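Local coordinates for protein major extracellular endoglucanase (Xanthomonas campestris pv. campestris, PDB 4TUF) that catalyses the internal hydrolysis of beta-1,4-glucosidic linkages in cellulose, lichenin and cereal beta-glucans, here represented by its TIM-barrel catalytic domain, at residues V47-L52 with W312-N317; E120-G125 with A130-D135; D153-P158 with T171-A176. One frame throughout, in Å; residues are numbered along the deposited sequence. Where two conformers were deposited one is given.

Contact 1: residues V47-L52 with W312-N317; sequences VQMQGL and WSWNPN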
loop_
_atom_site.group_PDB
_atom_site.type_symbol
_atom_site.label_atom_id
_atom_site.label_comp_id
_atom_site.label_asym_id
_atom_site.label_seq_id
_atom_site.Cartn_x
_atom_site.Cartn_y
_atom_site.Cartn_z
ATOM N N VAL A 47 14.827 -2.021 12.821
ATOM C CA VAL A 47 14.745 -2.306 14.248
ATOM C C VAL A 47 13.902 -1.256 14.959
ATOM O O VAL A 47 13.121 -1.573 15.858
ATOM C CB VAL A 47 16.159 -2.363 14.883
ATOM C CG1 VAL A 47 16.098 -2.177 16.394
ATOM C CG2 VAL A 47 16.849 -3.668 14.527
ATOM N N GLN A 48 14.043 -0.004 14.529
ATOM C CA GLN A 48 13.329 1.098 15.159
ATOM C C GLN A 48 11.835 1.071 14.864
ATOM O O GLN A 48 11.022 1.340 15.743
ATOM C CB GLN A 48 13.897 2.443 14.715
ATOM C CG GLN A 48 13.321 3.599 15.506
ATOM C CD GLN A 48 13.849 4.940 15.065
ATOM O OE1 GLN A 48 14.375 5.081 13.959
ATOM N NE2 GLN A 48 13.709 5.943 15.932
ATOM N N MET A 49 11.471 0.753 13.627
ATOM C CA MET A 49 10.073 0.827 13.242
ATOM C C MET A 49 9.293 -0.336 13.845
ATOM O O MET A 49 8.088 -0.232 14.058
ATOM C CB MET A 49 9.920 0.878 11.711
ATOM C CG MET A 49 10.080 -0.424 10.964
ATOM S SD MET A 49 9.793 -0.184 9.193
ATOM C CE MET A 49 11.380 0.438 8.645
ATOM N N GLN A 50 9.973 -1.434 14.153
ATOM C CA GLN A 50 9.294 -2.527 14.834
ATOM C C GLN A 50 9.073 -2.157 16.293
ATOM O O GLN A 50 8.052 -2.509 16.882
ATOM C CB GLN A 50 10.081 -3.835 14.730
ATOM C CG GLN A 50 9.329 -5.025 15.307
ATOM C CD GLN A 50 10.073 -6.334 15.152
ATOM O OE1 GLN A 50 11.255 -6.441 15.486
ATOM N NE2 GLN A 50 9.380 -7.344 14.641
ATOM N N GLY A 51 10.035 -1.434 16.864
ATOM C CA GLY A 51 9.972 -1.018 18.253
ATOM C C GLY A 51 8.859 -0.030 18.553
ATOM O O GLY A 51 8.412 0.075 19.694
ATOM N N LEU A 52 8.413 0.698 17.535
ATOM C CA LEU A 52 7.345 1.676 17.711
ATOM C C LEU A 52 5.993 0.987 17.770
ATOM O O LEU A 52 5.006 1.571 18.222
ATOM C CB LEU A 52 7.356 2.704 16.584
ATOM C CG LEU A 52 8.581 3.612 16.499
ATOM C CD1 LEU A 52 8.586 4.341 15.169
ATOM C CD2 LEU A 52 8.610 4.595 17.654
ATOM N N TRP A 312 0.879 6.024 5.522
ATOM C CA TRP A 312 1.753 6.685 4.559
ATOM C C TRP A 312 2.361 7.941 5.186
ATOM O O TRP A 312 1.637 8.921 5.381
ATOM C CB TRP A 312 0.951 7.050 3.305
ATOM C CG TRP A 312 1.749 7.590 2.160
ATOM C CD1 TRP A 312 2.869 7.043 1.625
ATOM C CD2 TRP A 312 1.459 8.758 1.375
ATOM N NE1 TRP A 312 3.316 7.804 0.570
ATOM C CE2 TRP A 312 2.465 8.862 0.395
ATOM C CE3 TRP A 312 0.461 9.733 1.419
ATOM C CZ2 TRP A 312 2.497 9.899 -0.539
ATOM C CZ3 TRP A 312 0.490 10.755 0.481
ATOM C CH2 TRP A 312 1.502 10.834 -0.476
ATOM N N SER A 313 3.659 7.943 5.494
ATOM C CA SER A 313 4.573 6.825 5.274
ATOM C C SER A 313 5.619 6.778 6.379
ATOM O O SER A 313 5.575 7.567 7.320
ATOM C CB SER A 313 5.279 6.960 3.931
ATOM O OG SER A 313 6.056 8.145 3.911
ATOM N N TRP A 314 6.574 5.868 6.254
ATOM C CA TRP A 314 7.715 5.853 7.158
ATOM C C TRP A 314 8.604 7.063 6.892
ATOM O O TRP A 314 8.877 7.856 7.787
ATOM C CB TRP A 314 8.523 4.564 7.000
ATOM C CG TRP A 314 9.749 4.507 7.863
ATOM C CD1 TRP A 314 11.050 4.543 7.450
ATOM C CD2 TRP A 314 9.783 4.408 9.291
ATOM N NE1 TRP A 314 11.894 4.470 8.532
ATOM C CE2 TRP A 314 11.141 4.387 9.675
ATOM C CE3 TRP A 314 8.797 4.339 10.284
ATOM C CZ2 TRP A 314 11.538 4.301 11.010
ATOM C CZ3 TRP A 314 9.193 4.251 11.609
ATOM C CH2 TRP A 314 10.552 4.236 11.959
ATOM N N ASN A 315 9.016 7.191 5.644
ATOM C CA ASN A 315 9.917 8.235 5.197
ATOM C C ASN A 315 9.332 9.633 5.296
ATOM O O ASN A 315 8.173 9.852 4.981
ATOM C CB ASN A 315 10.338 7.977 3.749
ATOM C CG ASN A 315 10.406 6.501 3.405
ATOM O OD1 ASN A 315 9.399 5.806 3.402
ATOM N ND2 ASN A 315 11.600 6.022 3.112
ATOM N N PRO A 316 10.160 10.580 5.715
ATOM C CA PRO A 316 9.805 11.984 5.740
ATOM C C PRO A 316 9.622 12.582 4.377
ATOM O O PRO A 316 8.798 13.466 4.216
ATOM C CB PRO A 316 11.005 12.619 6.403
ATOM C CG PRO A 316 12.065 11.620 6.326
ATOM C CD PRO A 316 11.357 10.352 6.509
ATOM N N ASN A 317 10.466 12.177 3.439
ATOM C CA ASN A 317 10.526 12.863 2.173
ATOM C C ASN A 317 9.466 12.358 1.230
ATOM O O ASN A 317 9.748 11.925 0.117
ATOM C CB ASN A 317 11.909 12.699 1.547
ATOM C CG ASN A 317 12.230 11.260 1.220
ATOM O OD1 ASN A 317 11.649 10.345 1.787
ATOM N ND2 ASN A 317 13.158 11.056 0.301
#
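Met49 runs over one face of the Trp314 indole, from the six-membered ring to the NE1 side, and this single tryptophan supplies more than half of the surface buried where helix 42-51 meets the loop after strand 309-311. The CB of Met49 sits 3.6 Å from the centroid of the six-membered ring of Trp314, 21° off its normal, a CH-pi contact. Because CG is turned between the backbone N and the carbonyl carbon (chi1 78°), the chain runs on above the same face: SD stands 4.8 Å from that centroid as a more distant Met-aromatic contact, and a bend at chi3 brings CE to 4.1 Å from NE1 of Trp314. Methionine suits the place, being long, flexible and polarisable enough to follow a flat ring.

The rim is met differently. Leu52 reaches the ring edge in plane, with CD1 3.6 Å from CZ3 of Trp314, while OE1 of Gln48 lies near the plane, 4.2 Å from CZ2. Just before Trp314, a cis peptide bond joins Trp312 to Ser313 as the chain leaves the last barrel strand, and Leu325 adds to the packing on the indole. With no hydrogen bond between the two segments, the join rests on dispersion and shape, and the one polar atom at the ring edge, OE1 of Gln48, has its hydrogen-bond partner in Arg40.

Contact 2: residues E120-G125 with A130-D135; sequences ELWYTG and AQWLAD. With 2HP (dihydrogenphosphate ion), chain G.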
loop_
_atom_site.group_PDB
_atom_site.type_symbol
_atom_site.label_atom_id
_atom_site.label_comp_id
_atom_site.label_asym_id
_atom_site.label_seq_id
_atom_site.Cartn_x
_atom_site.Cartn_y
_atom_site.Cartn_z
ATOM N N GLU A 120 -1.881 5.521 -14.980
ATOM C CA GLU A 120 -3.331 5.395 -14.916
ATOM C C GLU A 120 -3.753 3.935 -15.047
ATOM O O GLU A 120 -4.556 3.433 -14.263
ATOM C CB GLU A 120 -3.991 6.235 -16.010
ATOM C CG GLU A 120 -3.979 7.721 -15.731
ATOM C CD GLU A 120 -4.589 8.518 -16.860
ATOM O OE1 GLU A 120 -4.332 9.737 -16.941
ATOM O OE2 GLU A 120 -5.325 7.921 -17.673
ATOM N N LEU A 121 -3.193 3.257 -16.042
ATOM C CA LEU A 121 -3.518 1.864 -16.304
ATOM C C LEU A 121 -2.362 0.963 -15.901
ATOM O O LEU A 121 -1.301 1.440 -15.501
ATOM C CB LEU A 121 -3.852 1.669 -17.781
ATOM C CG LEU A 121 -4.876 2.643 -18.363
ATOM C CD1 LEU A 121 -5.032 2.432 -19.856
ATOM C CD2 LEU A 121 -6.200 2.464 -17.651
ATOM N N TRP A 122 -2.558 -0.342 -16.025
ATOM C CA TRP A 122 -1.536 -1.305 -15.627
ATOM C C TRP A 122 -0.441 -1.423 -16.687
ATOM O O TRP A 122 0.470 -2.245 -16.567
ATOM C CB TRP A 122 -2.174 -2.671 -15.359
ATOM C CG TRP A 122 -3.025 -3.149 -16.489
ATOM C CD1 TRP A 122 -2.681 -4.057 -17.449
ATOM C CD2 TRP A 122 -4.359 -2.726 -16.795
ATOM N NE1 TRP A 122 -3.720 -4.225 -18.329
ATOM C CE2 TRP A 122 -4.762 -3.418 -17.950
ATOM C CE3 TRP A 122 -5.249 -1.823 -16.206
ATOM C CZ2 TRP A 122 -6.016 -3.242 -18.525
ATOM C CZ3 TRP A 122 -6.494 -1.646 -16.781
ATOM C CH2 TRP A 122 -6.866 -2.352 -17.928
ATOM N N TYR A 123 -0.531 -0.592 -17.723
ATOM C CA TYR A 123 0.423 -0.634 -18.827
ATOM C C TYR A 123 0.646 0.750 -19.388
ATOM O O TYR A 123 -0.201 1.632 -19.228
ATOM C CB TYR A 123 -0.066 -1.555 -19.941
ATOM C CG TYR A 123 -1.364 -1.113 -20.609
ATOM C CD1 TYR A 123 -2.603 -1.462 -20.076
ATOM C CD2 TYR A 123 -1.346 -0.372 -21.783
ATOM C CE1 TYR A 123 -3.779 -1.071 -20.688
ATOM C CE2 TYR A 123 -2.517 0.020 -22.403
ATOM C CZ TYR A 123 -3.728 -0.331 -21.855
ATOM O OH TYR A 123 -4.892 0.059 -22.481
ATOM N N THR A 124 1.786 0.936 -20.049
ATOM C CA THR A 124 2.098 2.208 -20.690
ATOM C C THR A 124 2.620 1.989 -22.100
ATOM O O THR A 124 2.619 0.872 -22.608
ATOM C CB THR A 124 3.151 2.995 -19.909
ATOM O OG1 THR A 124 4.413 2.330 -20.028
ATOM C CG2 THR A 124 2.769 3.100 -18.441
ATOM N N GLY A 125 3.092 3.057 -22.723
ATOM C CA GLY A 125 3.655 2.955 -24.055
ATOM C C GLY A 125 5.043 2.338 -24.080
ATOM O O GLY A 125 5.624 2.180 -25.149
ATOM N N ALA A 130 1.869 -7.777 -20.599
ATOM C CA ALA A 130 2.701 -8.975 -20.505
ATOM C C ALA A 130 3.885 -8.771 -19.549
ATOM O O ALA A 130 4.168 -9.629 -18.706
ATOM C CB ALA A 130 3.194 -9.372 -21.872
ATOM N N GLN A 131 4.575 -7.637 -19.680
ATOM C CA GLN A 131 5.679 -7.318 -18.778
ATOM C C GLN A 131 5.171 -7.170 -17.350
ATOM O O GLN A 131 5.813 -7.627 -16.405
ATOM C CB GLN A 131 6.397 -6.038 -19.210
ATOM C CG GLN A 131 7.108 -6.133 -20.539
ATOM C CD GLN A 131 7.779 -4.832 -20.933
ATOM O OE1 GLN A 131 7.194 -4.000 -21.629
ATOM N NE2 GLN A 131 9.013 -4.648 -20.486
ATOM N N TRP A 132 4.014 -6.534 -17.200
ATOM C CA TRP A 132 3.399 -6.360 -15.887
ATOM C C TRP A 132 3.156 -7.702 -15.210
ATOM O O TRP A 132 3.595 -7.925 -14.086
ATOM C CB TRP A 132 2.085 -5.586 -16.005
ATOM C CG TRP A 132 1.348 -5.470 -14.710
ATOM C CD1 TRP A 132 1.803 -4.907 -13.554
ATOM C CD2 TRP A 132 0.014 -5.918 -14.441
ATOM N NE1 TRP A 132 0.842 -4.988 -12.578
ATOM C CE2 TRP A 132 -0.269 -5.601 -13.097
ATOM C CE3 TRP A 132 -0.968 -6.565 -15.205
ATOM C CZ2 TRP A 132 -1.491 -5.899 -12.500
ATOM C CZ3 TRP A 132 -2.179 -6.864 -14.611
ATOM C CH2 TRP A 132 -2.431 -6.529 -13.270
ATOM N N LEU A 133 2.464 -8.600 -15.901
ATOM C CA LEU A 133 2.208 -9.928 -15.357
ATOM C C LEU A 133 3.506 -10.682 -15.085
ATOM O O LEU A 133 3.637 -11.348 -14.054
ATOM C CB LEU A 133 1.329 -10.731 -16.308
ATOM C CG LEU A 133 -0.060 -10.153 -16.559
ATOM C CD1 LEU A 133 -0.723 -10.845 -17.733
ATOM C CD2 LEU A 133 -0.910 -10.285 -15.314
ATOM N N ALA A 134 4.469 -10.577 -15.999
ATOM C CA ALA A 134 5.726 -11.302 -15.827
ATOM C C ALA A 134 6.452 -10.819 -14.575
ATOM O O ALA A 134 7.060 -11.607 -13.852
ATOM C CB ALA A 134 6.608 -11.149 -17.050
ATOM N N ASP A 135 6.362 -9.523 -14.301
ATOM C CA ASP A 135 7.054 -8.959 -13.152
ATOM C C ASP A 135 6.396 -9.400 -11.844
ATOM O O ASP A 135 7.090 -9.726 -10.880
ATOM C CB ASP A 135 7.115 -7.433 -13.269
ATOM C CG ASP A 135 8.123 -6.970 -14.329
ATOM O OD1 ASP A 135 8.997 -7.783 -14.719
ATOM O OD2 ASP A 135 8.045 -5.804 -14.776
HETATM P P 2HP G . 10.576 -6.929 -17.807
HETATM O O1 2HP G . 10.124 -8.259 -17.249
HETATM O O2 2HP G . 9.745 -5.818 -17.206
HETATM O O3 2HP G . 12.024 -6.687 -17.448
HETATM O O4 2HP G . 10.430 -6.942 -19.316
#
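Trp122 and Trp132 make the whole of the direct contact between residues 120-125 and 130-135. The CB of Trp122 stands over the centre of the six-membered ring of Trp132, 4.0 Å from its centroid, a well-placed CH-pi contact. Its indole then leans away obliquely: the Trp122 five-membered ring and the Trp132 six-membered ring have planes 47° apart, and CD1 of Trp122 comes to 3.8 Å from CE3 of Trp132. The helix residue gets there because its CG is anti to the backbone N (chi1 175°), which swings the ring off the helix toward the barrel. Tryptophan fits both positions, offering wide apolar faces and one N-H apiece to be satisfied: NE1 of Trp122 bonds to Glu129, that of Trp132 to the backbone oxygen of Leu154. His110 meets the Trp132 ring edge-to-face, and Trp173 packs on both indoles.

Away from this tight pair the two segments do not touch, and the helix turns polar groups outward. Gln131, partly exposed, extends to a dihydrogenphosphate ion, its NE2 giving a nearly straight hydrogen bond of 2.9 Å to O4 (164°). One turn on, the buried Asp135 brings OD1 to 2.8 Å from O1 of the same ion. Arg67 and Tyr127, whose hydroxyl is bonded to OD2 of Asp135, also line this pocket, and the arginine would be expected to offset the ion's negative charge. The buried aromatic pair packs a beta-alpha connection of the TIM barrel, in which the loop after strand 105-110 folds against the helix it leads into.

Contact 3: residues D153-P158 with T171-A176; sequences DLKNEP and TDWNKA. With 2HP (dihydrogenphosphate ion), chain H.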
loop_
_atom_site.group_PDB
_atom_site.type_symbol
_atom_site.label_atom_id
_atom_site.label_comp_id
_atom_site.label_asym_id
_atom_site.label_seq_id
_atom_site.Cartn_x
_atom_site.Cartn_y
_atom_site.Cartn_z
ATOM N N ASP A 153 0.342 -6.471 -3.744
ATOM C CA ASP A 153 -0.549 -5.395 -4.156
ATOM C C ASP A 153 -0.341 -5.210 -5.661
ATOM O O ASP A 153 0.656 -4.615 -6.078
ATOM C CB ASP A 153 -0.237 -4.112 -3.371
ATOM C CG ASP A 153 -1.294 -3.030 -3.546
ATOM O OD1 ASP A 153 -2.027 -3.061 -4.556
ATOM O OD2 ASP A 153 -1.380 -2.137 -2.670
ATOM N N LEU A 154 -1.278 -5.722 -6.462
ATOM C CA LEU A 154 -1.062 -5.940 -7.898
ATOM C C LEU A 154 -0.615 -4.716 -8.694
ATOM O O LEU A 154 0.216 -4.831 -9.590
ATOM C CB LEU A 154 -2.331 -6.495 -8.539
ATOM C CG LEU A 154 -2.810 -7.872 -8.085
ATOM C CD1 LEU A 154 -3.935 -8.329 -8.986
ATOM C CD2 LEU A 154 -1.678 -8.896 -8.070
ATOM N N LYS A 155 -1.170 -3.553 -8.373
ATOM C CA LYS A 155 -0.829 -2.316 -9.078
ATOM C C LYS A 155 -1.264 -1.111 -8.250
ATOM O O LYS A 155 -2.401 -1.037 -7.782
ATOM C CB LYS A 155 -1.479 -2.295 -10.469
ATOM C CG LYS A 155 -1.877 -0.925 -10.997
ATOM C CD LYS A 155 -0.742 -0.278 -11.751
ATOM C CE LYS A 155 -1.204 0.979 -12.471
ATOM N NZ LYS A 155 -1.653 2.058 -11.558
ATOM N N ASN A 156 -0.370 -0.151 -8.080
ATOM C CA ASN A 156 -0.660 1.010 -7.257
ATOM C C ASN A 156 -1.518 2.067 -7.924
ATOM O O ASN A 156 -1.212 2.521 -9.008
ATOM C CB ASN A 156 0.649 1.647 -6.789
ATOM C CG ASN A 156 0.446 2.700 -5.726
ATOM O OD1 ASN A 156 0.069 2.398 -4.608
ATOM N ND2 ASN A 156 0.711 3.939 -6.071
ATOM N N GLU A 157 -2.567 2.485 -7.228
ATOM C CA GLU A 157 -3.339 3.669 -7.580
ATOM C C GLU A 157 -3.893 3.813 -8.992
ATOM O O GLU A 157 -3.621 4.799 -9.668
ATOM C CB GLU A 157 -2.607 4.923 -7.137
ATOM C CG GLU A 157 -2.410 4.947 -5.639
ATOM C CD GLU A 157 -1.971 6.287 -5.129
ATOM O OE1 GLU A 157 -1.393 7.053 -5.909
ATOM O OE2 GLU A 157 -2.205 6.567 -3.945
ATOM N N PRO A 158 -4.720 2.877 -9.422
ATOM C CA PRO A 158 -5.347 3.009 -10.731
ATOM C C PRO A 158 -6.204 4.258 -10.755
ATOM O O PRO A 158 -6.854 4.577 -9.778
ATOM C CB PRO A 158 -6.227 1.772 -10.813
ATOM C CG PRO A 158 -5.542 0.777 -9.964
ATOM C CD PRO A 158 -4.947 1.551 -8.834
ATOM N N THR A 171 -9.295 -0.769 -20.644
ATOM C CA THR A 171 -9.337 0.100 -19.473
ATOM C C THR A 171 -9.906 -0.555 -18.210
ATOM O O THR A 171 -9.803 0.014 -17.124
ATOM C CB THR A 171 -10.168 1.367 -19.759
ATOM O OG1 THR A 171 -11.502 0.995 -20.128
ATOM C CG2 THR A 171 -9.547 2.180 -20.880
ATOM N N ASP A 172 -10.507 -1.733 -18.342
ATOM C CA ASP A 172 -11.148 -2.375 -17.195
ATOM C C ASP A 172 -10.135 -2.956 -16.209
ATOM O O ASP A 172 -9.587 -4.036 -16.421
ATOM C CB ASP A 172 -12.109 -3.474 -17.655
ATOM C CG ASP A 172 -13.479 -2.932 -18.043
ATOM O OD1 ASP A 172 -13.760 -1.745 -17.761
ATOM O OD2 ASP A 172 -14.280 -3.701 -18.620
ATOM N N TRP A 173 -9.912 -2.233 -15.118
ATOM C CA TRP A 173 -8.987 -2.654 -14.075
ATOM C C TRP A 173 -9.384 -3.977 -13.430
ATOM O O TRP A 173 -8.518 -4.766 -13.042
ATOM C CB TRP A 173 -8.880 -1.568 -13.003
ATOM C CG TRP A 173 -8.204 -2.014 -11.743
ATOM C CD1 TRP A 173 -8.698 -1.921 -10.476
ATOM C CD2 TRP A 173 -6.911 -2.626 -11.625
ATOM N NE1 TRP A 173 -7.798 -2.435 -9.575
ATOM C CE2 TRP A 173 -6.693 -2.876 -10.252
ATOM C CE3 TRP A 173 -5.919 -2.990 -12.543
ATOM C CZ2 TRP A 173 -5.527 -3.478 -9.776
ATOM C CZ3 TRP A 173 -4.757 -3.588 -12.068
ATOM C CH2 TRP A 173 -4.574 -3.827 -10.698
ATOM N N ASN A 174 -10.686 -4.226 -13.312
ATOM C CA ASN A 174 -11.158 -5.451 -12.666
ATOM C C ASN A 174 -10.656 -6.707 -13.373
ATOM O O ASN A 174 -10.209 -7.653 -12.731
ATOM C CB ASN A 174 -12.686 -5.473 -12.593
ATOM C CG ASN A 174 -13.336 -5.245 -13.935
ATOM O OD1 ASN A 174 -12.981 -4.308 -14.653
ATOM N ND2 ASN A 174 -14.291 -6.104 -14.290
ATOM N N LYS A 175 -10.712 -6.704 -14.699
ATOM C CA LYS A 175 -10.271 -7.858 -15.467
ATOM C C LYS A 175 -8.753 -8.004 -15.435
ATOM O O LYS A 175 -8.227 -9.120 -15.382
ATOM C CB LYS A 175 -10.762 -7.752 -16.907
ATOM C CG LYS A 175 -12.264 -7.561 -17.011
ATOM C CD LYS A 175 -13.024 -8.660 -16.283
ATOM C CE LYS A 175 -13.016 -9.960 -17.060
ATOM N NZ LYS A 175 -13.958 -10.940 -16.452
ATOM N N ALA A 176 -8.049 -6.877 -15.466
ATOM C CA ALA A 176 -6.595 -6.900 -15.391
ATOM C C ALA A 176 -6.137 -7.432 -14.034
ATOM O O ALA A 176 -5.107 -8.097 -13.938
ATOM C CB ALA A 176 -6.030 -5.526 -15.642
HETATM P P 2HP H . -13.916 -7.105 -20.642
HETATM O O1 2HP H . -12.848 -8.158 -20.848
HETATM O O2 2HP H . -15.006 -7.638 -19.733
HETATM O O3 2HP H . -13.307 -5.879 -20.007
HETATM O O4 2HP H . -14.498 -6.734 -21.991
#
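Trp173, in the first turn of helix 173-187, carries nearly half of the surface buried here, and Pro158 and Leu154 contribute most of what the opposing loop gives. Pro158 lies over the indole: its CG is centred 3.9 Å from the centroid of the five-membered ring of Trp173, 11° off the normal, and 3.8 Å from CE2. A proline suits this role, since its compact, rigid ring offers an apolar corner whose CG can sit close over the indole as a CH-pi contact. At the far end of the indole, Leu154 meets the edge near the ring plane, with CB 4.1 Å from CH2 of Trp173. Lys155 arrives obliquely beside it, its CB 3.5 Å from the same CH2.

With chi1 at 167°, the tryptophan ring is directed off the first turn onto the loop 153-158. Its NE1 is satisfied by Glu196. Lys155 offers only the apolar base of its chain to the ring; bends at chi2 and chi4 curl the ammonium back, where NZ gives a 2.6 Å hydrogen bond to O of Asn156, approaching from above the carbonyl plane, and another to O of Ser119. These two bonds link the loops of Asn156 and Ser119, and would help to offset the cost of burying the ammonium.

On the remote side of the helix, Asp172 and Lys175 border a dihydrogenphosphate ion, OD2 of Asp172 lying 2.8 Å from its O3. Between Lys155 and Pro158, the backbone carries Asn156 and Glu157, the latter probably the proton donor. This Asn-Glu-Pro sequence just beyond the C-terminal end of strand 149-153 is the acid/base signature of family 5 glycoside hydrolases, here backed by the following helix of the beta-alpha barrel.

Overall arrangement
All three contacts belong to one TIM-barrel catalytic domain. Contact 1 joins the first barrel helix, 42-51, to the loop after the last barrel strand, 309-311, so it packs near the seam where the barrel's first and last strands meet, and it spans the other two along the sequence. Contacts 2 and 3 follow one another as successive beta-alpha connections, after the neighbouring parallel strands 105-110 and 149-153. Their centres lie 10 Å apart and they touch, Trp132 and Trp122 packing against Ala176, to form a continuous tryptophan-rich layer behind the probable proton donor. Contact 1 lies on the opposite side of the chain's centre, 30 and 27 Å from contacts 2 and 3 between centres; its Trp314 is about 11 Å from the side chain of the probable nucleophile, Glu278.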